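Local coordinates for DUF4848 domain-containing protein (Bacteroides thetaiotaomicron, PDB 4LB8) that is of unknown function but is made with a predicted lipoprotein-type signal sequence, so it is probably exported and may be held at a membrane, at residues G72-I77 and E92-K97; S116-V121 and D142-D147; G190-N195 and K257-K262. All coordinates share one frame; numbering follows the deposited sequence.

Interaction 1: G72-I77 and E92-K97; sequences GELDKI and EKYKHK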
# COMPACT_ATOMS: atom_id res chain seq x y z
N GLY A 72 23.18 -2.83 16.41
CA GLY A 72 23.77 -1.92 17.38
C GLY A 72 24.64 -0.88 16.69
O GLY A 72 24.46 0.31 16.94
N GLU A 73 25.52 -1.31 15.77
CA GLU A 73 26.40 -0.44 14.97
C GLU A 73 25.59 0.49 14.00
O GLU A 73 26.03 1.61 13.76
CB GLU A 73 27.42 -1.30 14.19
CG GLU A 73 28.51 -0.50 13.49
CD GLU A 73 29.63 -1.26 12.79
OE1 GLU A 73 29.79 -2.48 13.05
OE2 GLU A 73 30.38 -0.62 12.02
N LEU A 74 24.44 0.04 13.43
CA LEU A 74 23.64 0.89 12.52
C LEU A 74 22.99 2.04 13.31
O LEU A 74 22.97 3.19 12.86
CB LEU A 74 22.57 0.07 11.76
CG LEU A 74 21.69 0.80 10.70
CD1 LEU A 74 22.53 1.59 9.69
CD2 LEU A 74 20.77 -0.18 9.97
N ASP A 75 22.48 1.71 14.51
CA ASP A 75 21.85 2.65 15.42
C ASP A 75 22.86 3.71 15.89
O ASP A 75 22.49 4.87 16.04
CB ASP A 75 21.26 1.90 16.62
CG ASP A 75 20.19 2.69 17.33
OD1 ASP A 75 19.04 2.73 16.83
OD2 ASP A 75 20.50 3.29 18.39
N LYS A 76 24.14 3.32 16.08
CA LYS A 76 25.20 4.22 16.50
C LYS A 76 25.64 5.13 15.35
O LYS A 76 26.03 6.26 15.60
CB LYS A 76 26.41 3.43 17.07
CG LYS A 76 26.15 2.84 18.47
CD LYS A 76 27.43 2.31 19.13
CE LYS A 76 27.25 0.94 19.78
NZ LYS A 76 28.55 0.33 20.18
N ILE A 77 25.56 4.63 14.09
CA ILE A 77 25.94 5.39 12.89
C ILE A 77 24.92 6.51 12.64
O ILE A 77 25.31 7.59 12.20
CB ILE A 77 26.12 4.46 11.66
CG1 ILE A 77 27.50 3.79 11.69
CG2 ILE A 77 25.92 5.22 10.33
CD1 ILE A 77 27.78 2.77 10.56
N GLU A 92 28.64 3.23 3.88
CA GLU A 92 29.30 2.50 2.79
C GLU A 92 30.27 1.48 3.39
O GLU A 92 30.33 0.33 2.92
CB GLU A 92 30.04 3.43 1.81
CG GLU A 92 29.17 3.98 0.69
CD GLU A 92 28.49 2.97 -0.23
OE1 GLU A 92 29.21 2.27 -0.98
OE2 GLU A 92 27.24 2.90 -0.21
N LYS A 93 30.99 1.90 4.45
CA LYS A 93 31.96 1.09 5.19
C LYS A 93 31.20 -0.02 5.94
O LYS A 93 31.61 -1.17 5.87
CB LYS A 93 32.81 1.97 6.12
CG LYS A 93 33.74 2.90 5.33
CD LYS A 93 34.47 3.95 6.17
CE LYS A 93 35.63 4.59 5.44
NZ LYS A 93 35.19 5.56 4.40
N TYR A 94 30.05 0.33 6.56
CA TYR A 94 29.14 -0.60 7.25
C TYR A 94 28.66 -1.72 6.30
O TYR A 94 28.78 -2.90 6.65
CB TYR A 94 27.94 0.18 7.82
CG TYR A 94 26.87 -0.67 8.47
CD1 TYR A 94 26.94 -1.03 9.81
CD2 TYR A 94 25.74 -1.06 7.75
CE1 TYR A 94 25.94 -1.79 10.41
CE2 TYR A 94 24.74 -1.84 8.33
CZ TYR A 94 24.83 -2.18 9.67
OH TYR A 94 23.82 -2.89 10.25
N LYS A 95 28.08 -1.35 5.12
CA LYS A 95 27.60 -2.30 4.11
C LYS A 95 28.72 -3.24 3.69
O LYS A 95 28.55 -4.44 3.82
CB LYS A 95 27.03 -1.57 2.90
CG LYS A 95 25.68 -0.96 3.13
CD LYS A 95 25.13 -0.35 1.84
CE LYS A 95 24.16 -1.25 1.10
NZ LYS A 95 23.45 -0.54 0.00
N HIS A 96 29.91 -2.70 3.31
CA HIS A 96 31.07 -3.51 2.96
C HIS A 96 31.37 -4.56 4.06
O HIS A 96 31.63 -5.72 3.74
CB HIS A 96 32.31 -2.62 2.70
CG HIS A 96 33.56 -3.42 2.44
ND1 HIS A 96 33.84 -3.93 1.18
CD2 HIS A 96 34.53 -3.82 3.30
CE1 HIS A 96 34.98 -4.61 1.30
NE2 HIS A 96 35.43 -4.58 2.56
N LYS A 97 31.32 -4.14 5.34
CA LYS A 97 31.58 -4.95 6.52
C LYS A 97 30.60 -6.13 6.66
O LYS A 97 31.05 -7.26 6.89
CB LYS A 97 31.55 -4.08 7.80
CG LYS A 97 31.89 -4.84 9.09
CD LYS A 97 31.93 -3.95 10.32
CE LYS A 97 32.30 -4.73 11.57
NZ LYS A 97 32.32 -3.88 12.80
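Tyr-94 lays its ring against one side of the helix that carries Glu-73, Leu-74 and Ile-77. The phenol end meets Leu-74, with OH 3.6 Å from Leu-74 CB. Leu-74 CD1 sits over one ring face, offset toward the rim. The two side chains cross at about a right angle. Ile-77 works at the root of the tyrosine, where its CD1 is 3.8 Å from Tyr-94 CB. CG of Tyr-94 is anti to the backbone N (chi1 175°), which sends the ring across to the facing helix. There the hydroxyl hydrogen-bonds to the carbonyl O of Ala-70, so this buried polar atom is satisfied.

Glu-73 passes the ring at its edge, with CD 4.0 Å from Tyr-94 CD1. Its carboxylate stands nearly upright to the ring, the planes 85° apart. Lys-97 is fully extended and brings NZ to 2.9 Å from Glu-73 OE1, a salt bridge on the syn side of the carboxylate. The same OE1 is hydrogen-bonded to the hydroxyl of Tyr-98, so two groups fix the carboxylate. Without this carboxylate, as with an alanine here, the Lys-97 ammonium and the Tyr-98 hydroxyl would probably lose their shared partner, and the ring its neighbour at that edge.

Phe-104 and Pro-114 also touch Tyr-94, and Tyr-91 touches Leu-74. The axes of segments 72-77 and 92-97 approach to 11.3 Å, and their N-to-C directions are 173° apart. This is the arrangement of an antiparallel helical hairpin, helices 63-80 and 84-98 joined by a short turn, with an aromatic side chain between them and a salt bridge alongside.

Interaction 2: S116-V121 and D142-D147; sequences SRLVYV and DKVYTD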
# COMPACT_ATOMS: atom_id res chain seq x y z
N SER A 116 19.15 -11.36 7.21
CA SER A 116 19.67 -12.74 7.15
C SER A 116 19.39 -13.26 5.74
O SER A 116 18.39 -12.87 5.14
CB SER A 116 18.99 -13.62 8.20
OG SER A 116 19.70 -14.78 8.59
N ARG A 117 20.28 -14.10 5.21
CA ARG A 117 20.11 -14.72 3.89
C ARG A 117 19.31 -16.02 4.06
O ARG A 117 18.81 -16.54 3.09
CB ARG A 117 21.47 -14.99 3.22
CG ARG A 117 22.12 -13.70 2.73
CD ARG A 117 23.49 -13.96 2.10
NE ARG A 117 24.14 -12.72 1.65
CZ ARG A 117 23.92 -12.15 0.47
NH1 ARG A 117 23.05 -12.67 -0.38
NH2 ARG A 117 24.55 -11.02 0.15
N LEU A 118 19.12 -16.48 5.31
CA LEU A 118 18.43 -17.70 5.71
C LEU A 118 16.95 -17.73 5.40
O LEU A 118 16.21 -16.81 5.73
CB LEU A 118 18.59 -17.94 7.23
CG LEU A 118 19.97 -18.25 7.78
CD1 LEU A 118 19.90 -18.51 9.27
CD2 LEU A 118 20.59 -19.44 7.09
N VAL A 119 16.51 -18.86 4.86
CA VAL A 119 15.09 -19.13 4.61
C VAL A 119 14.50 -19.56 5.96
O VAL A 119 13.47 -19.04 6.40
CB VAL A 119 14.91 -20.21 3.50
CG1 VAL A 119 13.44 -20.51 3.25
CG2 VAL A 119 15.61 -19.80 2.22
N TYR A 120 15.20 -20.49 6.64
CA TYR A 120 14.83 -21.05 7.94
C TYR A 120 15.55 -20.21 8.98
O TYR A 120 16.63 -20.54 9.46
CB TYR A 120 15.18 -22.55 7.96
CG TYR A 120 14.70 -23.28 6.72
CD1 TYR A 120 13.40 -23.12 6.25
CD2 TYR A 120 15.56 -24.10 5.99
CE1 TYR A 120 12.97 -23.74 5.08
CE2 TYR A 120 15.13 -24.74 4.83
CZ TYR A 120 13.83 -24.58 4.39
OH TYR A 120 13.37 -25.22 3.27
N VAL A 121 14.92 -19.08 9.27
CA VAL A 121 15.36 -17.94 10.07
C VAL A 121 15.89 -18.28 11.48
O VAL A 121 16.90 -17.69 11.89
CB VAL A 121 14.27 -16.82 10.15
CG1 VAL A 121 14.06 -16.19 8.79
CG2 VAL A 121 12.94 -17.32 10.73
N ASP A 142 23.17 -24.19 5.37
CA ASP A 142 21.76 -23.84 5.42
C ASP A 142 21.29 -23.03 4.22
O ASP A 142 22.04 -22.21 3.66
CB ASP A 142 21.38 -23.16 6.75
CG ASP A 142 19.99 -23.53 7.26
OD1 ASP A 142 19.58 -24.70 7.08
OD2 ASP A 142 19.31 -22.65 7.81
N LYS A 143 20.03 -23.33 3.82
CA LYS A 143 19.28 -22.72 2.72
C LYS A 143 19.26 -21.21 2.86
O LYS A 143 18.89 -20.67 3.91
CB LYS A 143 17.83 -23.27 2.62
CG LYS A 143 17.15 -22.94 1.29
CD LYS A 143 15.87 -23.72 1.05
CE LYS A 143 15.40 -23.49 -0.37
NZ LYS A 143 14.17 -24.27 -0.69
N VAL A 144 19.68 -20.53 1.78
CA VAL A 144 19.74 -19.07 1.75
C VAL A 144 18.96 -18.53 0.57
O VAL A 144 18.63 -19.26 -0.36
CB VAL A 144 21.20 -18.51 1.75
CG1 VAL A 144 21.95 -18.89 3.03
CG2 VAL A 144 21.98 -18.92 0.50
N TYR A 145 18.62 -17.25 0.63
CA TYR A 145 18.02 -16.51 -0.48
C TYR A 145 19.18 -16.08 -1.41
O TYR A 145 20.27 -15.71 -0.93
CB TYR A 145 17.22 -15.30 0.00
CG TYR A 145 15.96 -15.65 0.77
CD1 TYR A 145 14.85 -16.18 0.12
CD2 TYR A 145 15.85 -15.37 2.13
CE1 TYR A 145 13.68 -16.48 0.82
CE2 TYR A 145 14.69 -15.66 2.84
CZ TYR A 145 13.60 -16.21 2.17
OH TYR A 145 12.45 -16.52 2.86
N THR A 146 18.96 -16.16 -2.74
CA THR A 146 19.95 -15.75 -3.75
C THR A 146 20.14 -14.24 -3.69
O THR A 146 21.26 -13.74 -3.70
CB THR A 146 19.52 -16.20 -5.15
OG1 THR A 146 18.21 -15.67 -5.40
CG2 THR A 146 19.52 -17.74 -5.31
N ASP A 147 19.01 -13.52 -3.57
CA ASP A 147 18.92 -12.06 -3.53
C ASP A 147 17.79 -11.65 -2.60
O ASP A 147 16.96 -12.49 -2.26
CB ASP A 147 18.70 -11.50 -4.95
CG ASP A 147 17.51 -12.09 -5.71
OD1 ASP A 147 16.36 -11.87 -5.27
OD2 ASP A 147 17.73 -12.73 -6.77
O HOH W 1 17.71 -21.38 6.13
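The Tyr-145 ring has Val-119 CG2 over the centre of one face, 4.0 Å from the centroid, a CH-pi contact. The Tyr-120 ring has Val-119 CB over one face and Asp-142 OD1 at its edge. Lys-143 runs aslant past the Tyr-120 side chain, its CD 3.7 Å from Tyr-120 OH. With Val-119 CG1 anti to the backbone N (chi1 179°), CG2 is turned to lie over the Tyr-145 ring and to meet Lys-143 CG at 3.6 Å. The Arg-117 guanidinium has Thr-146 O at its edge, in plane; its NE hydrogen-bonds to Asp-100 O, and NH2 makes weak bonds to Phe-102 O and Gly-99 O.

Two backbone bonds flank the single bridge of Leu-118 with Val-144. Tyr-145 N donates to Arg-117 O at 2.6 Å. Val-119 N reaches Lys-143 O at 3.1 Å. A water accepts from Tyr-120 N and donates to Lys-143 O and Asp-142 OD2. Asn-123 also bonds to OD2.

Val-119 O accepts from Ser-186 OG of the second subunit, and Tyr-120 packs on Val-187 of that subunit. The contact joins two loops: 116-121 lies between helix 84-98 and strand 132-135, while 142-147 leads from strand 138-141 to helix 148-152, where Asp-147 is the N-cap.

Interaction 3: G190-N195 and K257-K262; sequences GIIHAN and KVFGRK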
# COMPACT_ATOMS: atom_id res chain seq x y z
N GLY A 190 -3.62 26.19 -18.90
CA GLY A 190 -3.59 26.96 -17.67
C GLY A 190 -4.72 26.61 -16.75
O GLY A 190 -4.64 26.93 -15.56
N ILE A 191 -5.79 25.94 -17.28
CA ILE A 191 -6.98 25.50 -16.51
C ILE A 191 -6.68 24.15 -15.90
O ILE A 191 -6.42 23.19 -16.62
CB ILE A 191 -8.28 25.45 -17.38
CG1 ILE A 191 -8.57 26.78 -18.16
CG2 ILE A 191 -9.51 24.91 -16.59
CD1 ILE A 191 -8.97 27.96 -17.34
N ILE A 192 -6.72 24.09 -14.56
CA ILE A 192 -6.46 22.89 -13.78
C ILE A 192 -7.79 22.16 -13.53
O ILE A 192 -8.73 22.75 -13.00
CB ILE A 192 -5.69 23.22 -12.45
CG1 ILE A 192 -4.33 23.94 -12.78
CG2 ILE A 192 -5.43 21.94 -11.64
CD1 ILE A 192 -3.65 24.63 -11.69
N HIS A 193 -7.84 20.87 -13.93
CA HIS A 193 -8.99 19.97 -13.79
C HIS A 193 -8.76 19.05 -12.61
O HIS A 193 -7.68 18.49 -12.49
CB HIS A 193 -9.13 19.14 -15.08
CG HIS A 193 -9.71 19.88 -16.25
ND1 HIS A 193 -9.01 20.90 -16.87
CD2 HIS A 193 -10.87 19.69 -16.90
CE1 HIS A 193 -9.81 21.32 -17.84
NE2 HIS A 193 -10.93 20.62 -17.89
N ALA A 194 -9.75 18.88 -11.73
CA ALA A 194 -9.63 17.98 -10.60
C ALA A 194 -10.68 16.91 -10.69
O ALA A 194 -11.81 17.18 -11.12
CB ALA A 194 -9.80 18.74 -9.28
N ASN A 195 -10.31 15.70 -10.30
CA ASN A 195 -11.19 14.55 -10.23
C ASN A 195 -11.11 14.00 -8.79
O ASN A 195 -10.04 13.61 -8.32
CB ASN A 195 -10.82 13.49 -11.30
CG ASN A 195 -11.80 12.34 -11.50
OD1 ASN A 195 -11.46 11.33 -12.11
ND2 ASN A 195 -13.02 12.43 -11.00
N LYS A 257 -14.12 18.83 -11.39
CA LYS A 257 -14.11 20.26 -11.09
C LYS A 257 -12.97 21.00 -11.78
O LYS A 257 -11.89 20.45 -11.96
CB LYS A 257 -13.93 20.46 -9.56
CG LYS A 257 -15.13 20.13 -8.67
CD LYS A 257 -15.99 21.37 -8.40
CE LYS A 257 -17.06 21.08 -7.37
NZ LYS A 257 -18.32 21.82 -7.62
N VAL A 258 -13.19 22.26 -12.08
CA VAL A 258 -12.14 23.20 -12.44
C VAL A 258 -11.53 23.47 -11.07
O VAL A 258 -12.25 23.92 -10.17
CB VAL A 258 -12.69 24.48 -13.13
CG1 VAL A 258 -11.61 25.55 -13.22
CG2 VAL A 258 -13.24 24.17 -14.50
N PHE A 259 -10.29 23.06 -10.87
CA PHE A 259 -9.64 23.20 -9.57
C PHE A 259 -9.10 24.63 -9.37
O PHE A 259 -9.14 25.16 -8.28
CB PHE A 259 -8.53 22.15 -9.47
CG PHE A 259 -7.93 21.95 -8.11
CD1 PHE A 259 -8.68 21.41 -7.07
CD2 PHE A 259 -6.59 22.25 -7.87
CE1 PHE A 259 -8.12 21.21 -5.81
CE2 PHE A 259 -6.01 22.01 -6.61
CZ PHE A 259 -6.78 21.51 -5.59
N GLY A 260 -8.59 25.21 -10.44
CA GLY A 260 -8.03 26.54 -10.44
C GLY A 260 -7.35 26.83 -11.75
O GLY A 260 -7.63 26.18 -12.76
N ARG A 261 -6.47 27.83 -11.75
CA ARG A 261 -5.64 28.22 -12.89
C ARG A 261 -4.21 28.43 -12.46
O ARG A 261 -3.96 28.77 -11.30
CB ARG A 261 -6.14 29.54 -13.51
CG ARG A 261 -7.36 29.46 -14.39
CD ARG A 261 -7.59 30.76 -15.15
NE ARG A 261 -7.78 31.92 -14.28
CZ ARG A 261 -8.24 33.10 -14.69
NH1 ARG A 261 -8.61 33.27 -15.95
NH2 ARG A 261 -8.36 34.11 -13.84
N LYS A 262 -3.29 28.34 -13.42
CA LYS A 262 -1.88 28.68 -13.24
C LYS A 262 -1.68 30.21 -13.41
O LYS A 262 -2.17 30.82 -14.37
CB LYS A 262 -1.02 27.92 -14.24
CG LYS A 262 -0.91 26.42 -14.00
CD LYS A 262 -0.13 25.75 -15.12
CE LYS A 262 1.30 26.24 -15.21
NZ LYS A 262 2.04 25.58 -16.30
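Strands 191-195 and 257-262 run antiparallel, the N-to-C directions of these segments 141° apart, and five backbone hydrogen bonds join the two segments, from the two-way pair of Ala-194 with Lys-257 (Ala-194 N to Lys-257 O 2.7 Å) to Lys-262 N on Gly-190 O.

Phe-259 has CG anti to the backbone N (chi1 -168°), and its ring lies by Ala-194 and Ile-192. Ala-194 CB is 3.6 Å from Phe-259 CD1, and Ile-192 CG2 is 3.8 Å from Phe-259 CB. Phe-222 meets the ring as well.

Ile-192 makes two backbone bonds. Its N donates to Gly-260 O, and its O accepts from Phe-259 N at 2.7 Å. Phe-259 and Gly-260 thus both face Ile-192, a classic beta bulge that shifts the register by one residue. The bulge lies within the antiparallel sheet, where strand 254-262 also pairs with 222-226.

On the face of Ile-191, His-193, Val-258 and Arg-261, Ile-191 CG2 is 4.0 Å from Val-258 CG1. Ile-191 lies beside Arg-261, pointing the same way, with CD1 3.7 Å from Arg-261 CG. Arg-261 forms a salt bridge with Glu-223. Leu-40 of the second subunit packs on Val-258, and Lys-257 NZ donates to Ser-44 O of that subunit.

Interactions 1 and 2 both lie in the N-terminal half of the chain, which holds its helices, with centres about 21 Å and nearest atoms about 9 Å apart. Interaction 3 lies on the other side of the chain's centre, about 48 and 51 Å from them, centre to centre. Interactions 1 and 3 are largely buried; interaction 2 is partly so. Interaction 1 joins two helices mainly through side chains. Interaction 3 joins strands of one sheet mainly by backbone bonds, with apolar packing beside them. Interaction 2 ties loops together with two backbone bonds, a water and aromatic contacts. Interactions 2 and 3 both touch the second subunit, so each contributes to the dimer interface.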